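Local coordinates for protein glycerophosphodiester phosphodiesterase (Parabacteroides distasonis, PDB 3NO3) that belongs to the glycerophosphoryl diester phosphodiesterase family of TIM-barrel proteins and carries a magnesium ion on acidic side chains of its barrel, at residues Glu39-Val51 with His54-Tyr68. Residues are numbered along the deposited sequence; the frame is centred on the assembly and turned at random.
Sequences EFDVHLTADNVLV and HDNDIQGKHIQSCTY. With MG (magnesium ion), chain B.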
loop_
_atom_site.group_PDB
_atom_site.type_symbol
_atom_site.label_atom_id
_atom_site.label_comp_id
_atom_site.label_asym_id
_atom_site.label_seq_id
_atom_site.Cartn_x
_atom_site.Cartn_y
_atom_site.Cartn_z
ATOM N N GLU A 39 -0.360 -3.901 3.064
ATOM C CA GLU A 39 0.147 -3.259 1.848
ATOM C C GLU A 39 0.934 -4.255 1.000
ATOM O O GLU A 39 1.596 -5.182 1.523
ATOM C CB GLU A 39 0.988 -2.040 2.218
ATOM C CG GLU A 39 1.446 -1.195 1.037
ATOM C CD GLU A 39 2.862 -1.457 0.550
ATOM O OE1 GLU A 39 3.586 -2.380 1.014
ATOM O OE2 GLU A 39 3.331 -0.632 -0.295
ATOM N N PHE A 40 0.814 -4.069 -0.311
ATOM C CA PHE A 40 1.519 -4.896 -1.267
ATOM C C PHE A 40 1.772 -4.137 -2.575
ATOM O O PHE A 40 1.041 -3.194 -2.891
ATOM C CB PHE A 40 0.750 -6.231 -1.455
ATOM C CG PHE A 40 -0.650 -6.048 -1.902
ATOM C CD1 PHE A 40 -0.956 -5.992 -3.251
ATOM C CD2 PHE A 40 -1.683 -5.911 -0.982
ATOM C CE1 PHE A 40 -2.264 -5.803 -3.654
ATOM C CE2 PHE A 40 -2.984 -5.725 -1.396
ATOM C CZ PHE A 40 -3.268 -5.673 -2.740
ATOM N N ASP A 41 2.816 -4.565 -3.310
ATOM C CA ASP A 41 3.293 -3.873 -4.486
ATOM C C ASP A 41 2.985 -4.653 -5.759
ATOM O O ASP A 41 3.217 -5.858 -5.826
ATOM C CB ASP A 41 4.786 -3.662 -4.366
ATOM C CG ASP A 41 5.155 -3.000 -3.085
ATOM O OD1 ASP A 41 4.713 -1.848 -2.886
ATOM O OD2 ASP A 41 5.910 -3.566 -2.263
ATOM N N VAL A 42 2.464 -3.967 -6.767
ATOM C CA VAL A 42 1.948 -4.629 -7.977
ATOM C C VAL A 42 2.636 -4.103 -9.252
ATOM O O VAL A 42 2.757 -2.897 -9.426
ATOM C CB VAL A 42 0.450 -4.462 -8.066
ATOM C CG1 VAL A 42 -0.126 -5.206 -9.351
ATOM C CG2 VAL A 42 -0.230 -4.958 -6.754
ATOM N N HIS A 43 3.082 -5.031 -10.116
ATOM C CA HIS A 43 3.590 -4.739 -11.465
ATOM C C HIS A 43 2.742 -5.469 -12.523
ATOM O O HIS A 43 2.213 -6.552 -12.268
ATOM C CB HIS A 43 4.974 -5.307 -11.670
ATOM C CG HIS A 43 6.020 -4.817 -10.735
ATOM N ND1 HIS A 43 6.924 -3.845 -11.091
ATOM C CD2 HIS A 43 6.389 -5.250 -9.506
ATOM C CE1 HIS A 43 7.765 -3.652 -10.091
ATOM N NE2 HIS A 43 7.455 -4.482 -9.111
ATOM N N LEU A 44 2.724 -4.904 -13.713
ATOM C CA LEU A 44 2.197 -5.460 -14.935
ATOM C C LEU A 44 3.378 -6.030 -15.762
ATOM O O LEU A 44 4.324 -5.289 -16.145
ATOM C CB LEU A 44 1.430 -4.386 -15.739
ATOM C CG LEU A 44 0.519 -4.884 -16.864
ATOM C CD1 LEU A 44 -0.661 -5.773 -16.332
ATOM C CD2 LEU A 44 0.003 -3.648 -17.727
ATOM N N THR A 45 3.315 -7.333 -16.052
ATOM C CA THR A 45 4.301 -8.012 -16.904
ATOM C C THR A 45 4.105 -7.553 -18.371
ATOM O O THR A 45 3.098 -6.911 -18.691
ATOM C CB THR A 45 4.202 -9.540 -16.807
ATOM O OG1 THR A 45 2.968 -9.985 -17.414
ATOM C CG2 THR A 45 4.336 -10.059 -15.315
ATOM N N ALA A 46 5.085 -7.858 -19.223
ATOM C CA ALA A 46 5.054 -7.538 -20.657
ATOM C C ALA A 46 3.762 -8.005 -21.337
ATOM O O ALA A 46 3.186 -7.295 -22.192
ATOM C CB ALA A 46 6.293 -8.172 -21.382
ATOM N N ASP A 47 3.338 -9.208 -20.942
ATOM C CA ASP A 47 2.100 -9.833 -21.395
ATOM C C ASP A 47 0.860 -9.565 -20.533
ATOM O O ASP A 47 -0.112 -10.324 -20.597
ATOM C CB ASP A 47 2.329 -11.355 -21.682
ATOM C CG ASP A 47 2.640 -12.182 -20.459
ATOM O OD1 ASP A 47 3.181 -11.673 -19.444
ATOM O OD2 ASP A 47 2.338 -13.407 -20.506
ATOM N N ASN A 48 0.870 -8.467 -19.782
ATOM C CA ASN A 48 -0.296 -7.917 -19.081
ATOM C C ASN A 48 -0.869 -8.809 -17.958
ATOM O O ASN A 48 -2.052 -8.796 -17.710
ATOM C CB ASN A 48 -1.401 -7.465 -20.045
ATOM C CG ASN A 48 -0.972 -6.325 -20.959
ATOM O OD1 ASN A 48 0.107 -5.764 -20.832
ATOM N ND2 ASN A 48 -1.853 -5.966 -21.884
ATOM N N VAL A 49 0.011 -9.528 -17.262
ATOM C CA VAL A 49 -0.325 -10.256 -16.045
ATOM C C VAL A 49 0.132 -9.408 -14.856
ATOM O O VAL A 49 1.259 -8.871 -14.836
ATOM C CB VAL A 49 0.296 -11.647 -16.006
ATOM C CG1 VAL A 49 -0.049 -12.393 -14.657
ATOM C CG2 VAL A 49 -0.127 -12.490 -17.227
ATOM N N LEU A 50 -0.757 -9.237 -13.893
ATOM C CA LEU A 50 -0.439 -8.482 -12.690
ATOM C C LEU A 50 0.177 -9.440 -11.668
ATOM O O LEU A 50 -0.400 -10.455 -11.360
ATOM C CB LEU A 50 -1.712 -7.796 -12.140
ATOM C CG LEU A 50 -2.245 -6.647 -13.031
ATOM C CD1 LEU A 50 -3.673 -6.368 -12.674
ATOM C CD2 LEU A 50 -1.378 -5.371 -12.858
ATOM N N VAL A 51 1.325 -9.067 -11.128
ATOM C CA VAL A 51 2.053 -9.880 -10.126
ATOM C C VAL A 51 2.433 -8.994 -8.969
ATOM O O VAL A 51 2.449 -7.763 -9.116
ATOM C CB VAL A 51 3.307 -10.535 -10.746
ATOM C CG1 VAL A 51 2.912 -11.496 -11.908
ATOM C CG2 VAL A 51 4.323 -9.444 -11.272
ATOM N N HIS A 54 8.031 -6.173 -4.777
ATOM C CA HIS A 54 8.461 -4.794 -4.563
ATOM C C HIS A 54 9.429 -4.289 -5.641
ATOM O O HIS A 54 9.161 -3.277 -6.298
ATOM C CB HIS A 54 9.114 -4.561 -3.200
ATOM C CG HIS A 54 9.838 -3.244 -3.130
ATOM N ND1 HIS A 54 9.196 -2.023 -3.267
ATOM C CD2 HIS A 54 11.161 -2.958 -3.006
ATOM C CE1 HIS A 54 10.091 -1.049 -3.200
ATOM N NE2 HIS A 54 11.291 -1.593 -3.047
ATOM N N ASP A 55 10.563 -4.954 -5.781
ATOM C CA ASP A 55 11.624 -4.420 -6.648
ATOM C C ASP A 55 11.249 -4.562 -8.132
ATOM O O ASP A 55 10.421 -5.430 -8.515
ATOM C CB ASP A 55 12.941 -5.115 -6.373
ATOM C CG ASP A 55 13.598 -4.665 -5.038
ATOM O OD1 ASP A 55 13.984 -3.478 -4.927
ATOM O OD2 ASP A 55 13.765 -5.522 -4.166
ATOM N N ASN A 56 11.824 -3.702 -8.953
ATOM C CA ASN A 56 11.562 -3.766 -10.389
ATOM C C ASN A 56 12.202 -4.989 -11.049
ATOM O O ASN A 56 11.743 -5.390 -12.090
ATOM C CB ASN A 56 12.046 -2.488 -11.080
ATOM C CG ASN A 56 11.226 -1.257 -10.696
ATOM O OD1 ASN A 56 10.005 -1.299 -10.611
ATOM N ND2 ASN A 56 11.910 -0.145 -10.470
ATOM N N ASP A 57 13.217 -5.594 -10.413
ATOM C CA ASP A 57 13.943 -6.751 -10.936
ATOM C C ASP A 57 13.906 -7.858 -9.884
ATOM O O ASP A 57 14.092 -7.570 -8.715
ATOM C CB ASP A 57 15.395 -6.376 -11.198
ATOM C CG ASP A 57 15.525 -5.199 -12.143
ATOM O OD1 ASP A 57 15.466 -5.447 -13.356
ATOM O OD2 ASP A 57 15.622 -4.031 -11.683
ATOM N N ILE A 58 13.682 -9.085 -10.332
ATOM C CA ILE A 58 13.643 -10.259 -9.464
ATOM C C ILE A 58 14.621 -11.266 -10.050
ATOM O O ILE A 58 14.444 -11.730 -11.171
ATOM C CB ILE A 58 12.188 -10.843 -9.296
ATOM C CG1 ILE A 58 12.221 -12.120 -8.391
ATOM C CG2 ILE A 58 11.497 -11.071 -10.654
ATOM C CD1 ILE A 58 10.864 -12.762 -8.126
ATOM N N GLN A 59 15.689 -11.573 -9.309
ATOM C CA GLN A 59 16.661 -12.591 -9.706
ATOM C C GLN A 59 17.211 -12.330 -11.145
ATOM O O GLN A 59 17.318 -13.239 -11.959
ATOM C CB GLN A 59 16.068 -13.992 -9.517
ATOM C CG GLN A 59 15.849 -14.278 -7.997
ATOM C CD GLN A 59 14.826 -15.353 -7.721
ATOM O OE1 GLN A 59 14.866 -16.430 -8.344
ATOM N NE2 GLN A 59 13.940 -15.106 -6.740
ATOM N N GLY A 60 17.523 -11.074 -11.431
ATOM C CA GLY A 60 18.047 -10.655 -12.728
ATOM C C GLY A 60 17.014 -10.444 -13.821
ATOM O O GLY A 60 17.411 -10.092 -14.944
ATOM N N LYS A 61 15.723 -10.626 -13.534
ATOM C CA LYS A 61 14.641 -10.446 -14.520
ATOM C C LYS A 61 13.893 -9.149 -14.261
ATOM O O LYS A 61 13.398 -8.952 -13.159
ATOM C CB LYS A 61 13.694 -11.629 -14.474
ATOM C CG LYS A 61 14.442 -12.967 -14.773
ATOM C CD LYS A 61 13.732 -13.850 -15.751
ATOM C CE LYS A 61 14.424 -15.255 -15.889
ATOM N NZ LYS A 61 13.445 -16.364 -16.300
ATOM N N HIS A 62 13.777 -8.285 -15.277
ATOM C CA HIS A 62 13.060 -7.025 -15.150
ATOM C C HIS A 62 11.615 -7.298 -15.409
ATOM O O HIS A 62 11.242 -7.618 -16.586
ATOM C CB HIS A 62 13.620 -5.988 -16.138
ATOM C CG HIS A 62 12.864 -4.704 -16.148
ATOM N ND1 HIS A 62 12.064 -4.348 -17.205
ATOM C CD2 HIS A 62 12.783 -3.699 -15.244
ATOM C CE1 HIS A 62 11.502 -3.173 -16.947
ATOM N NE2 HIS A 62 11.908 -2.763 -15.757
ATOM N N ILE A 63 10.788 -7.134 -14.369
ATOM C CA ILE A 63 9.429 -7.728 -14.344
ATOM C C ILE A 63 8.554 -7.170 -15.465
ATOM O O ILE A 63 7.918 -7.912 -16.174
ATOM C CB ILE A 63 8.733 -7.523 -12.958
ATOM C CG1 ILE A 63 9.442 -8.381 -11.880
ATOM C CG2 ILE A 63 7.232 -7.883 -13.020
ATOM C CD1 ILE A 63 9.008 -8.028 -10.462
ATOM N N GLN A 64 8.597 -5.853 -15.651
ATOM C CA GLN A 64 7.729 -5.173 -16.600
ATOM C C GLN A 64 8.021 -5.397 -18.095
ATOM O O GLN A 64 7.166 -5.080 -18.936
ATOM C CB GLN A 64 7.633 -3.681 -16.250
ATOM C CG GLN A 64 6.926 -3.385 -14.900
ATOM C CD GLN A 64 7.011 -1.922 -14.528
ATOM O OE1 GLN A 64 7.238 -1.051 -15.400
ATOM N NE2 GLN A 64 6.826 -1.631 -13.246
ATOM N N SER A 65 9.213 -5.919 -18.408
ATOM C CA SER A 65 9.580 -6.274 -19.770
ATOM C C SER A 65 9.635 -7.765 -19.983
ATOM O O SER A 65 9.892 -8.177 -21.112
ATOM C CB SER A 65 10.874 -5.555 -20.220
ATOM O OG SER A 65 12.001 -5.884 -19.428
ATOM N N CYS A 66 9.344 -8.579 -18.934
ATOM C CA CYS A 66 9.427 -10.030 -19.040
ATOM C C CYS A 66 7.995 -10.573 -19.186
ATOM O O CYS A 66 7.067 -9.991 -18.665
ATOM C CB CYS A 66 10.090 -10.648 -17.813
ATOM S SG CYS A 66 11.863 -10.507 -17.902
ATOM N N THR A 67 7.826 -11.706 -19.820
ATOM C CA THR A 67 6.526 -12.390 -19.784
ATOM C C THR A 67 6.316 -13.102 -18.447
ATOM O O THR A 67 7.273 -13.438 -17.741
ATOM C CB THR A 67 6.393 -13.430 -20.865
ATOM O OG1 THR A 67 7.398 -14.427 -20.645
ATOM C CG2 THR A 67 6.473 -12.794 -22.298
ATOM N N TYR A 68 5.053 -13.322 -18.085
ATOM C CA TYR A 68 4.752 -14.065 -16.853
ATOM C C TYR A 68 5.399 -15.477 -16.857
ATOM O O TYR A 68 5.918 -15.942 -15.821
ATOM C CB TYR A 68 3.243 -14.106 -16.568
ATOM C CG TYR A 68 2.918 -14.944 -15.363
ATOM C CD1 TYR A 68 3.377 -14.586 -14.080
ATOM C CD2 TYR A 68 2.242 -16.144 -15.504
ATOM C CE1 TYR A 68 3.143 -15.380 -12.973
ATOM C CE2 TYR A 68 1.985 -16.962 -14.393
ATOM C CZ TYR A 68 2.436 -16.579 -13.139
ATOM O OH TYR A 68 2.184 -17.412 -12.079
HETATM MG MG MG B . 5.106 -0.432 -1.413
HETATM O O HOH W 1 5.937 -2.012 -0.208
HETATM O O HOH W 2 4.769 -3.828 -18.351
HETATM O O HOH W 3 7.090 -0.235 -2.193
#
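H43 reaches from the strand into the 54-68 excursion and touches it with every side-chain atom from CB to the ring tip. Its CB rests on I63 CG2 at 3.7 Å. CG anti to the carbonyl carbon (chi1 -59°) and a CB bond directed at 54-68 carry the ring in among I63, Q64, N56 and D55. I63 CD1 covers one face in a CH-pi contact, 4.2 Å from the centroid of the H43 ring and offset toward the rim on the CD2-NE2 side. ND1 accepts a nearly straight hydrogen bond from Q64 NE2 (3.1 Å, 162° at the hydrogen), the donor lying close to the ring plane although amide and ring planes are turned 53° apart. Two acceptors, H43 ND1 and S106 O, engage Q64 NE2 and probably set how the amide is turned. CE1 meets N56 OD1 at the ring edge, 3.3 Å away, and at the tip NE2 lies 3.2 Å from D55 O.

Farther along, the turn T45-N48 grips the approach to helix 68-71. A46 N donates to C66 O from above the carbonyl plane, and Y68 N, just after the N-cap residue T67, donates to D47 OD1 at 2.8 Å. T45 OG1 donates to that same oxygen from the opposite face of the carboxylate, so two donors clamp D47. The Y68 ring lies with one face over V49 CG1, while V51 CG1 packs against Y68 CD1. A water ties L44 O to Q64 O.

At the other end D41 OD2 passes H54 CB at 3.5 Å and is hydrogen-bonded by N22, while D41 OD1, E39 OE2 and E103 bind the magnesium ion. The contact thus runs outward from this metal site along barrel strand 37-44, which pairs antiparallel with 50-52, to the small hairpin 57-62; L71 of helix 68-71 packs on I63 and T45, and helix 110-126 takes up L44 and L50.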